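Local coordinates for erythrocyte membrane protein 1 (Plasmodium falciparum, PDB 6S8T) that probably mediates adhesion of infected erythrocytes to host-cell receptors, with this DBLbeta domain being the part that binds ICAM-1, at residues A[158-163]-A[302-307]; A[314-319]-A[342-347]; A[425-430]-A[434-439]. All coordinates share one frame; numbering follows the deposited sequence.

Contact 1: residues A[158-163]-A[302-307]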
loop_
_atom_site.group_PDB
_atom_site.type_symbol
_atom_site.label_atom_id
_atom_site.label_comp_id
_atom_site.label_asym_id
_atom_site.label_seq_id
_atom_site.Cartn_x
_atom_site.Cartn_y
_atom_site.Cartn_z
ATOM N N LYS A 158 -0.393 -3.500 16.911
ATOM C CA LYS A 158 0.417 -3.259 18.103
ATOM C C LYS A 158 1.500 -2.212 17.853
ATOM O O LYS A 158 1.735 -1.344 18.701
ATOM C CB LYS A 158 1.039 -4.567 18.592
ATOM C CG LYS A 158 0.025 -5.603 19.068
ATOM C CD LYS A 158 0.712 -6.862 19.581
ATOM C CE LYS A 158 -0.301 -7.923 19.998
ATOM N NZ LYS A 158 -1.230 -7.433 21.061
ATOM N N ARG A 159 2.177 -2.275 16.702
ATOM C CA ARG A 159 3.267 -1.336 16.453
ATOM C C ARG A 159 2.753 0.066 16.155
ATOM O O ARG A 159 3.450 1.047 16.434
ATOM C CB ARG A 159 4.148 -1.827 15.307
ATOM C CG ARG A 159 5.080 -2.954 15.693
ATOM C CD ARG A 159 6.079 -3.247 14.590
ATOM N NE ARG A 159 7.093 -4.202 15.026
ATOM C CZ ARG A 159 8.227 -3.861 15.632
ATOM N NH1 ARG A 159 9.094 -4.795 15.995
ATOM N NH2 ARG A 159 8.496 -2.585 15.869
ATOM N N TYR A 160 1.553 0.186 15.586
ATOM C CA TYR A 160 0.968 1.509 15.387
ATOM C C TYR A 160 0.709 2.188 16.725
ATOM O O TYR A 160 1.039 3.365 16.914
ATOM C CB TYR A 160 -0.326 1.400 14.579
ATOM C CG TYR A 160 -0.796 2.709 13.985
ATOM C CD1 TYR A 160 -1.387 3.690 14.777
ATOM C CD2 TYR A 160 -0.657 2.960 12.626
ATOM C CE1 TYR A 160 -1.818 4.886 14.227
ATOM C CE2 TYR A 160 -1.084 4.148 12.070
ATOM C CZ TYR A 160 -1.663 5.106 12.871
ATOM O OH TYR A 160 -2.086 6.288 12.307
ATOM N N LYS A 161 0.116 1.455 17.670
ATOM C CA LYS A 161 -0.122 2.015 18.994
ATOM C C LYS A 161 1.182 2.279 19.734
ATOM O O LYS A 161 1.276 3.251 20.491
ATOM C CB LYS A 161 -1.028 1.083 19.803
ATOM C CG LYS A 161 -2.449 0.992 19.257
ATOM C CD LYS A 161 -3.385 0.244 20.197
ATOM C CE LYS A 161 -3.138 -1.253 20.164
ATOM N NZ LYS A 161 -4.089 -1.987 21.049
ATOM N N LYS A 162 2.201 1.445 19.514
ATOM C CA LYS A 162 3.471 1.628 20.210
ATOM C C LYS A 162 4.245 2.815 19.650
ATOM O O LYS A 162 4.736 3.661 20.406
ATOM C CB LYS A 162 4.307 0.353 20.115
ATOM C CG LYS A 162 5.702 0.487 20.697
ATOM C CD LYS A 162 6.540 -0.744 20.396
ATOM C CE LYS A 162 7.936 -0.614 20.982
ATOM N NZ LYS A 162 8.634 0.605 20.485
ATOM N N HIS A 163 4.365 2.898 18.322
ATOM C CA HIS A 163 5.175 3.949 17.718
ATOM C C HIS A 163 4.556 5.332 17.881
ATOM O O HIS A 163 5.262 6.334 17.727
ATOM C CB HIS A 163 5.417 3.637 16.240
ATOM C CG HIS A 163 6.306 2.452 16.020
ATOM N ND1 HIS A 163 6.483 1.866 14.785
ATOM C CD2 HIS A 163 7.073 1.745 16.885
ATOM C CE1 HIS A 163 7.318 0.849 14.898
ATOM N NE2 HIS A 163 7.691 0.754 16.162
ATOM N N ALA A 302 0.593 10.421 0.867
ATOM C CA ALA A 302 -0.001 11.705 1.225
ATOM C C ALA A 302 -0.465 11.717 2.677
ATOM O O ALA A 302 -0.375 12.751 3.350
ATOM C CB ALA A 302 -1.162 12.029 0.286
ATOM N N GLU A 303 -0.966 10.585 3.176
ATOM C CA GLU A 303 -1.417 10.532 4.566
ATOM C C GLU A 303 -0.248 10.715 5.528
ATOM O O GLU A 303 -0.341 11.485 6.492
ATOM C CB GLU A 303 -2.145 9.214 4.851
ATOM C CG GLU A 303 -2.502 9.035 6.330
ATOM C CD GLU A 303 -3.248 7.742 6.635
ATOM O OE1 GLU A 303 -3.335 6.864 5.752
ATOM O OE2 GLU A 303 -3.747 7.604 7.772
ATOM N N TRP A 304 0.868 10.021 5.280
ATOM C CA TRP A 304 2.013 10.119 6.176
ATOM C C TRP A 304 2.793 11.417 6.002
ATOM O O TRP A 304 3.481 11.835 6.940
ATOM C CB TRP A 304 2.932 8.906 5.997
ATOM C CG TRP A 304 2.349 7.689 6.646
ATOM C CD1 TRP A 304 1.591 6.721 6.049
ATOM C CD2 TRP A 304 2.427 7.335 8.035
ATOM N NE1 TRP A 304 1.209 5.779 6.975
ATOM C CE2 TRP A 304 1.713 6.130 8.201
ATOM C CE3 TRP A 304 3.045 7.911 9.150
ATOM C CZ2 TRP A 304 1.598 5.493 9.434
ATOM C CZ3 TRP A 304 2.930 7.279 10.378
ATOM C CH2 TRP A 304 2.212 6.083 10.510
ATOM N N PHE A 305 2.696 12.068 4.838
ATOM C CA PHE A 305 3.233 13.420 4.715
ATOM C C PHE A 305 2.455 14.397 5.582
ATOM O O PHE A 305 3.041 15.299 6.192
ATOM C CB PHE A 305 3.204 13.892 3.261
ATOM C CG PHE A 305 3.339 15.386 3.118
ATOM C CD1 PHE A 305 4.582 15.991 3.217
ATOM C CD2 PHE A 305 2.223 16.187 2.916
ATOM C CE1 PHE A 305 4.716 17.366 3.101
ATOM C CE2 PHE A 305 2.350 17.563 2.802
ATOM C CZ PHE A 305 3.598 18.153 2.895
ATOM N N CYS A 306 1.126 14.245 5.630
ATOM C CA CYS A 306 0.316 15.154 6.432
ATOM C C CYS A 306 0.539 14.942 7.925
ATOM O O CYS A 306 0.457 15.902 8.699
ATOM C CB CYS A 306 -1.164 14.998 6.076
ATOM S SG CYS A 306 -1.640 15.818 4.514
ATOM N N LYS A 307 0.822 13.707 8.350
ATOM C CA LYS A 307 1.149 13.474 9.755
ATOM C C LYS A 307 2.464 14.143 10.133
ATOM O O LYS A 307 2.572 14.746 11.207
ATOM C CB LYS A 307 1.216 11.973 10.046
ATOM C CG LYS A 307 -0.123 11.263 10.020
ATOM C CD LYS A 307 0.038 9.781 10.343
ATOM C CE LYS A 307 -1.306 9.123 10.606
ATOM N NZ LYS A 307 -1.969 9.697 11.817
#
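Y160 reaches across from helix 137-163 to meet W304 and K307 on helix 293-319, spanning a gap too wide for the backbones, whose nearest CA atoms, those of Y160 and W304, are 12.7 Å apart. From CB the side chain runs with CG anti to the backbone N (chi1 -163°), a torsion that carries the ring out toward the second helix. The first atom of the ring to touch is Y160 CE2, which packs 4.0 Å from W304 CZ2 and 4.1 Å from W304 CH2; the two aromatic side chains pass alongside with their ends pointing opposite ways, and the ring approach is oblique. Y160 also touches I178 of helix 172-194, a third helix beside the pair in the mainly helical core of this Duffy-binding-like domain. At the tip, Y160 OH lies 3.4 Å from K307 CE and the same 3.4 Å from K307 NZ, the lysine arriving from the opposite direction. The hydroxyl is hydrogen-bonded to S177 OG, a group also bonded to E303 OE2, which in turn pairs with R180. The ammonium of K307 forms a salt bridge with E429. Its aliphatic part is useful as well: K307 CD sits 3.7 Å above one face of the W304 ring, offset toward the rim, while the bend at chi4 (-64°) turns NZ off the line of the extended chain.

Contact 2: residues A[314-319]-A[342-347]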
loop_
_atom_site.group_PDB
_atom_site.type_symbol
_atom_site.label_atom_id
_atom_site.label_comp_id
_atom_site.label_asym_id
_atom_site.label_seq_id
_atom_site.Cartn_x
_atom_site.Cartn_y
_atom_site.Cartn_z
ATOM N N ASP A 314 2.990 21.987 14.575
ATOM C CA ASP A 314 2.770 22.213 16.001
ATOM C C ASP A 314 4.034 22.721 16.681
ATOM O O ASP A 314 3.965 23.582 17.566
ATOM C CB ASP A 314 2.280 20.932 16.673
ATOM C CG ASP A 314 0.849 20.596 16.311
ATOM O OD1 ASP A 314 0.232 21.369 15.549
ATOM O OD2 ASP A 314 0.341 19.561 16.790
ATOM N N LYS A 315 5.198 22.195 16.290
ATOM C CA LYS A 315 6.455 22.714 16.821
ATOM C C LYS A 315 6.650 24.173 16.439
ATOM O O LYS A 315 7.247 24.942 17.201
ATOM C CB LYS A 315 7.629 21.876 16.317
ATOM C CG LYS A 315 7.590 20.423 16.750
ATOM C CD LYS A 315 8.756 19.643 16.166
ATOM C CE LYS A 315 8.709 18.184 16.597
ATOM N NZ LYS A 315 9.788 17.376 15.963
ATOM N N LEU A 316 6.151 24.572 15.269
ATOM C CA LEU A 316 6.249 25.961 14.846
ATOM C C LEU A 316 5.279 26.857 15.608
ATOM O O LEU A 316 5.587 28.029 15.851
ATOM C CB LEU A 316 6.001 26.062 13.340
ATOM C CG LEU A 316 6.531 27.305 12.625
ATOM C CD1 LEU A 316 8.039 27.406 12.782
ATOM C CD2 LEU A 316 6.143 27.275 11.154
ATOM N N MET A 317 4.112 26.331 15.995
ATOM C CA MET A 317 3.143 27.143 16.723
ATOM C C MET A 317 3.616 27.450 18.137
ATOM O O MET A 317 3.288 28.512 18.681
ATOM C CB MET A 317 1.782 26.443 16.777
ATOM C CG MET A 317 1.153 26.165 15.419
ATOM S SD MET A 317 -0.607 25.764 15.508
ATOM C CE MET A 317 -0.590 24.353 16.613
ATOM N N LYS A 318 4.379 26.543 18.743
ATOM C CA LYS A 318 4.815 26.709 20.123
ATOM C C LYS A 318 6.127 27.476 20.231
ATOM O O LYS A 318 6.298 28.279 21.156
ATOM C CB LYS A 318 4.945 25.340 20.797
ATOM C CG LYS A 318 3.652 24.539 20.803
ATOM C CD LYS A 318 3.857 23.146 21.372
ATOM C CE LYS A 318 2.591 22.312 21.258
ATOM N NZ LYS A 318 2.809 20.908 21.705
ATOM N N GLN A 319 7.059 27.252 19.304
ATOM C CA GLN A 319 8.328 27.968 19.344
ATOM C C GLN A 319 8.190 29.407 18.866
ATOM O O GLN A 319 8.947 30.277 19.310
ATOM C CB GLN A 319 9.374 27.239 18.499
ATOM C CG GLN A 319 9.749 25.868 19.025
ATOM C CD GLN A 319 10.384 25.927 20.400
ATOM O OE1 GLN A 319 11.045 26.906 20.753
ATOM N NE2 GLN A 319 10.182 24.876 21.187
ATOM N N GLN A 342 15.152 29.053 14.423
ATOM C CA GLN A 342 15.644 27.688 14.267
ATOM C C GLN A 342 14.509 26.713 13.986
ATOM O O GLN A 342 14.704 25.729 13.264
ATOM C CB GLN A 342 16.420 27.261 15.512
ATOM C CG GLN A 342 17.719 28.023 15.723
ATOM C CD GLN A 342 18.435 27.618 16.997
ATOM O OE1 GLN A 342 17.861 26.954 17.862
ATOM N NE2 GLN A 342 19.698 28.013 17.118
ATOM N N ALA A 343 13.319 26.967 14.536
ATOM C CA ALA A 343 12.180 26.105 14.245
ATOM C C ALA A 343 11.705 26.269 12.806
ATOM O O ALA A 343 11.259 25.293 12.190
ATOM C CB ALA A 343 11.037 26.388 15.219
ATOM N N CYS A 344 11.793 27.483 12.253
ATOM C CA CYS A 344 11.408 27.689 10.858
ATOM C C CYS A 344 12.381 27.004 9.909
ATOM O O CYS A 344 11.974 26.473 8.869
ATOM C CB CYS A 344 11.329 29.182 10.535
ATOM S SG CYS A 344 10.108 30.128 11.468
ATOM N N GLU A 345 13.674 27.022 10.242
ATOM C CA GLU A 345 14.668 26.380 9.389
ATOM C C GLU A 345 14.442 24.875 9.316
ATOM O O GLU A 345 14.526 24.280 8.234
ATOM C CB GLU A 345 16.073 26.690 9.904
ATOM C CG GLU A 345 17.183 26.167 9.014
ATOM C CD GLU A 345 17.432 27.054 7.811
ATOM O OE1 GLU A 345 18.124 28.083 7.967
ATOM O OE2 GLU A 345 16.930 26.728 6.715
ATOM N N GLU A 346 14.149 24.242 10.457
ATOM C CA GLU A 346 13.878 22.808 10.463
ATOM C C GLU A 346 12.608 22.475 9.692
ATOM O O GLU A 346 12.531 21.417 9.054
ATOM C CB GLU A 346 13.769 22.291 11.899
ATOM C CG GLU A 346 15.050 22.419 12.709
ATOM C CD GLU A 346 14.903 21.903 14.135
ATOM O OE1 GLU A 346 13.806 21.419 14.489
ATOM O OE2 GLU A 346 15.889 21.985 14.902
ATOM N N TYR A 347 11.609 23.360 9.737
ATOM C CA TYR A 347 10.383 23.128 8.983
ATOM C C TYR A 347 10.652 23.157 7.481
ATOM O O TYR A 347 10.206 22.270 6.744
ATOM C CB TYR A 347 9.327 24.166 9.369
ATOM C CG TYR A 347 7.983 23.946 8.711
ATOM C CD1 TYR A 347 7.693 24.511 7.472
ATOM C CD2 TYR A 347 7.003 23.173 9.327
ATOM C CE1 TYR A 347 6.469 24.309 6.862
ATOM C CE2 TYR A 347 5.771 22.970 8.726
ATOM C CZ TYR A 347 5.512 23.540 7.491
ATOM O OH TYR A 347 4.293 23.342 6.885
#
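Apolar packing carries this contact, and L316 and A343 are at its centre. L316 lies on helix 293-319 with its CG anti to the backbone N (chi1 -159°), which sends the CD1 branch into the space between the helices. That one methyl meets two neighbours in sequence: L316 CD1 stands 3.7 Å from C344 SG and 4.0 Å from A343 CB. One turn further along, Q319 adds its aliphatic root, with Q319 CB 3.8 Å from A343 CB, so the single methyl of A343 is flanked by both L316 and Q319. With so small a side chain here, the backbones draw close, and the CA atoms of L316 and A343 are 6.0 Å apart.

A disulfide leads out of the contact: C344 is joined to C466, and its sulfur therefore serves both as a link to the C-terminal segment and as an apolar surface for L316. L316 also touches Y462 from that segment.

Polar and charged groups play a looser part between the two segments. K315 NZ and E346 OE1 carry opposite charges but remain 5.9 Å apart, at most a long-range attraction, and K315 pairs with E312 on its own helix. Farther along helix 335-372, Y347 anchors its hydroxyl on Q309 of the facing helix.

The axes of the short segments approach to 9.4 Å with their directions 167° apart, so consecutive helices 293-319 and 335-372 lie nearly antiparallel. Together with the coiled coil predicted for 337-364, this describes an antiparallel helical hairpin, with the C-terminal tail tied to its second helix by the C344-C466 disulfide, consistent with the long antiparallel helices in the C-terminal part of DBL domains.

Contact 3: residues A[425-430]-A[434-439]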
loop_
_atom_site.group_PDB
_atom_site.type_symbol
_atom_site.label_atom_id
_atom_site.label_comp_id
_atom_site.label_asym_id
_atom_site.label_seq_id
_atom_site.Cartn_x
_atom_site.Cartn_y
_atom_site.Cartn_z
ATOM N N GLY A 425 -8.122 10.514 -1.236
ATOM C CA GLY A 425 -7.165 10.466 -0.153
ATOM C C GLY A 425 -7.750 10.884 1.182
ATOM O O GLY A 425 -8.908 11.281 1.305
ATOM N N HIS A 426 -6.904 10.792 2.207
ATOM C CA HIS A 426 -7.270 11.127 3.584
ATOM C C HIS A 426 -6.227 12.120 4.085
ATOM O O HIS A 426 -5.217 11.733 4.677
ATOM C CB HIS A 426 -7.344 9.877 4.448
ATOM C CG HIS A 426 -8.343 8.872 3.967
ATOM N ND1 HIS A 426 -8.120 8.068 2.869
ATOM C CD2 HIS A 426 -9.572 8.544 4.430
ATOM C CE1 HIS A 426 -9.167 7.285 2.679
ATOM N NE2 HIS A 426 -10.062 7.553 3.613
ATOM N N VAL A 427 -6.473 13.404 3.834
ATOM C CA VAL A 427 -5.507 14.447 4.151
ATOM C C VAL A 427 -6.114 15.432 5.141
ATOM O O VAL A 427 -5.782 16.624 5.133
ATOM C CB VAL A 427 -5.031 15.162 2.873
ATOM C CG1 VAL A 427 -4.182 14.221 2.029
ATOM C CG2 VAL A 427 -6.224 15.666 2.074
ATOM N N ASP A 428 -7.004 14.941 6.007
ATOM C CA ASP A 428 -7.601 15.804 7.019
ATOM C C ASP A 428 -6.606 16.210 8.099
ATOM O O ASP A 428 -6.868 17.167 8.833
ATOM C CB ASP A 428 -8.808 15.118 7.665
ATOM C CG ASP A 428 -9.941 14.882 6.684
ATOM O OD1 ASP A 428 -9.981 15.563 5.638
ATOM O OD2 ASP A 428 -10.797 14.016 6.964
ATOM N N GLU A 429 -5.475 15.512 8.212
ATOM C CA GLU A 429 -4.504 15.824 9.253
ATOM C C GLU A 429 -3.528 16.921 8.850
ATOM O O GLU A 429 -2.847 17.472 9.721
ATOM C CB GLU A 429 -3.731 14.564 9.652
ATOM C CG GLU A 429 -4.633 13.422 10.098
ATOM C CD GLU A 429 -3.863 12.183 10.507
ATOM O OE1 GLU A 429 -2.912 12.309 11.309
ATOM O OE2 GLU A 429 -4.210 11.082 10.023
ATOM N N CYS A 430 -3.440 17.249 7.562
ATOM C CA CYS A 430 -2.695 18.429 7.143
ATOM C C CYS A 430 -3.340 19.679 7.730
ATOM O O CYS A 430 -4.556 19.867 7.632
ATOM C CB CYS A 430 -2.651 18.514 5.614
ATOM S SG CYS A 430 -1.183 17.779 4.826
ATOM N N THR A 434 -3.066 22.395 3.074
ATOM C CA THR A 434 -3.868 21.235 2.718
ATOM C C THR A 434 -4.029 21.011 1.220
ATOM O O THR A 434 -4.433 19.912 0.823
ATOM C CB THR A 434 -5.268 21.345 3.343
ATOM O OG1 THR A 434 -5.942 22.489 2.806
ATOM C CG2 THR A 434 -5.163 21.497 4.855
ATOM N N GLN A 435 -3.728 22.002 0.385
ATOM C CA GLN A 435 -3.937 21.898 -1.055
ATOM C C GLN A 435 -2.685 21.335 -1.718
ATOM O O GLN A 435 -1.613 21.946 -1.654
ATOM C CB GLN A 435 -4.295 23.265 -1.637
ATOM C CG GLN A 435 -4.591 23.250 -3.125
ATOM C CD GLN A 435 -5.052 24.599 -3.635
ATOM O OE1 GLN A 435 -5.866 25.269 -3.002
ATOM N NE2 GLN A 435 -4.526 25.009 -4.783
ATOM N N PHE A 436 -2.824 20.176 -2.367
ATOM C CA PHE A 436 -1.689 19.499 -2.984
ATOM C C PHE A 436 -1.337 20.039 -4.369
ATOM O O PHE A 436 -0.318 19.625 -4.932
ATOM C CB PHE A 436 -1.958 17.990 -3.064
ATOM C CG PHE A 436 -1.588 17.241 -1.811
ATOM C CD1 PHE A 436 -2.343 17.373 -0.658
ATOM C CD2 PHE A 436 -0.484 16.404 -1.789
ATOM C CE1 PHE A 436 -2.002 16.689 0.496
ATOM C CE2 PHE A 436 -0.137 15.715 -0.637
ATOM C CZ PHE A 436 -0.897 15.859 0.507
ATOM N N CYS A 437 -2.140 20.940 -4.930
ATOM C CA CYS A 437 -1.805 21.616 -6.174
ATOM C C CYS A 437 -1.448 23.072 -5.895
ATOM O O CYS A 437 -1.936 23.674 -4.935
ATOM C CB CYS A 437 -2.959 21.549 -7.180
ATOM S SG CYS A 437 -4.513 22.256 -6.592
ATOM N N LYS A 438 -0.591 23.633 -6.748
ATOM C CA LYS A 438 -0.132 25.007 -6.581
ATOM C C LYS A 438 -1.241 25.999 -6.909
ATOM O O LYS A 438 -1.779 26.656 -6.012
ATOM C CB LYS A 438 1.097 25.272 -7.456
ATOM C CG LYS A 438 2.303 24.418 -7.098
ATOM C CD LYS A 438 3.478 24.674 -8.029
ATOM C CE LYS A 438 4.675 23.815 -7.641
ATOM N NZ LYS A 438 5.837 24.003 -8.553
ATOM N N ASN A 439 -1.584 26.116 -8.187
ATOM C CA ASN A 439 -2.626 27.024 -8.643
ATOM C C ASN A 439 -3.945 26.279 -8.821
ATOM O O ASN A 439 -3.997 25.047 -8.853
ATOM C CB ASN A 439 -2.214 27.701 -9.955
ATOM C CG ASN A 439 -1.209 28.814 -9.744
ATOM O OD1 ASN A 439 -1.341 29.616 -8.820
ATOM N ND2 ASN A 439 -0.197 28.871 -10.602
#
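The amide nitrogen NE2 of Q435 is gripped twice, by the carbonyl oxygen of C437 and by D450 OD2. The bond from Q435 NE2 to C437 O is 2.9 Å long but bent, 137° at the hydrogen, and the donor sits above the carbonyl plane, 52° out of it. OE1 of the same amide accepts a bond from N452, so both ends of the buried group are held and its rotation is fixed. Backbone hydrogen bonds of Q435 with N452 and T454 hold the chain next to F436.

F436 is the apolar partner of V427. F436 CE1 lies 3.6 Å from V427 CG1 and F436 CZ is 4.0 Å from that methyl; the aliphatic branch and the aromatic side chain cross obliquely. The ring is also set edge-to-face with W358, while V427 rests on A302 and C306 and F436 on A302, so both pack on helix 293-319.

The second meeting place is at the ends nearest in sequence. T434 CG2 approaches C430 O to 3.3 Å and C430 CB to 4.0 Å. With OG1 lying between the backbone N and the carbonyl carbon (chi1 63°), CG2 is placed beside the backbone N and presents the methyl, not the hydroxyl, to C430.

V427 to C430 form a type I beta turn, closed by a weak 3.4 Å bond from C430 N to V427 O. The arrangement is that of an irregular loop of a DBL domain, tied by C430-C306 to helix 293-319 and by C437-C2 to the N-terminal segment.

Contact 1 is the buried one, its centre about 13 Å from the centre of the chain. The centre of contact 3 lies farther out, at about 19 Å from that point, and that of contact 2 at about 31 Å. Helix 293-319 supplies one side of contacts 1 and 2, whose centres are about 21 Å apart, and contact 3 is fastened to its 302-307 part by the C306–C430 disulfide and the K307–E429 salt bridge. Chemistry follows place: in contact 1 long side chains bridge a wide gap and end in polar groups, in contact 2 a single alanine facing a leucine lets two helices pack closely, and in contact 3 irregular loops rely on a valine-phenylalanine contact and disulfides.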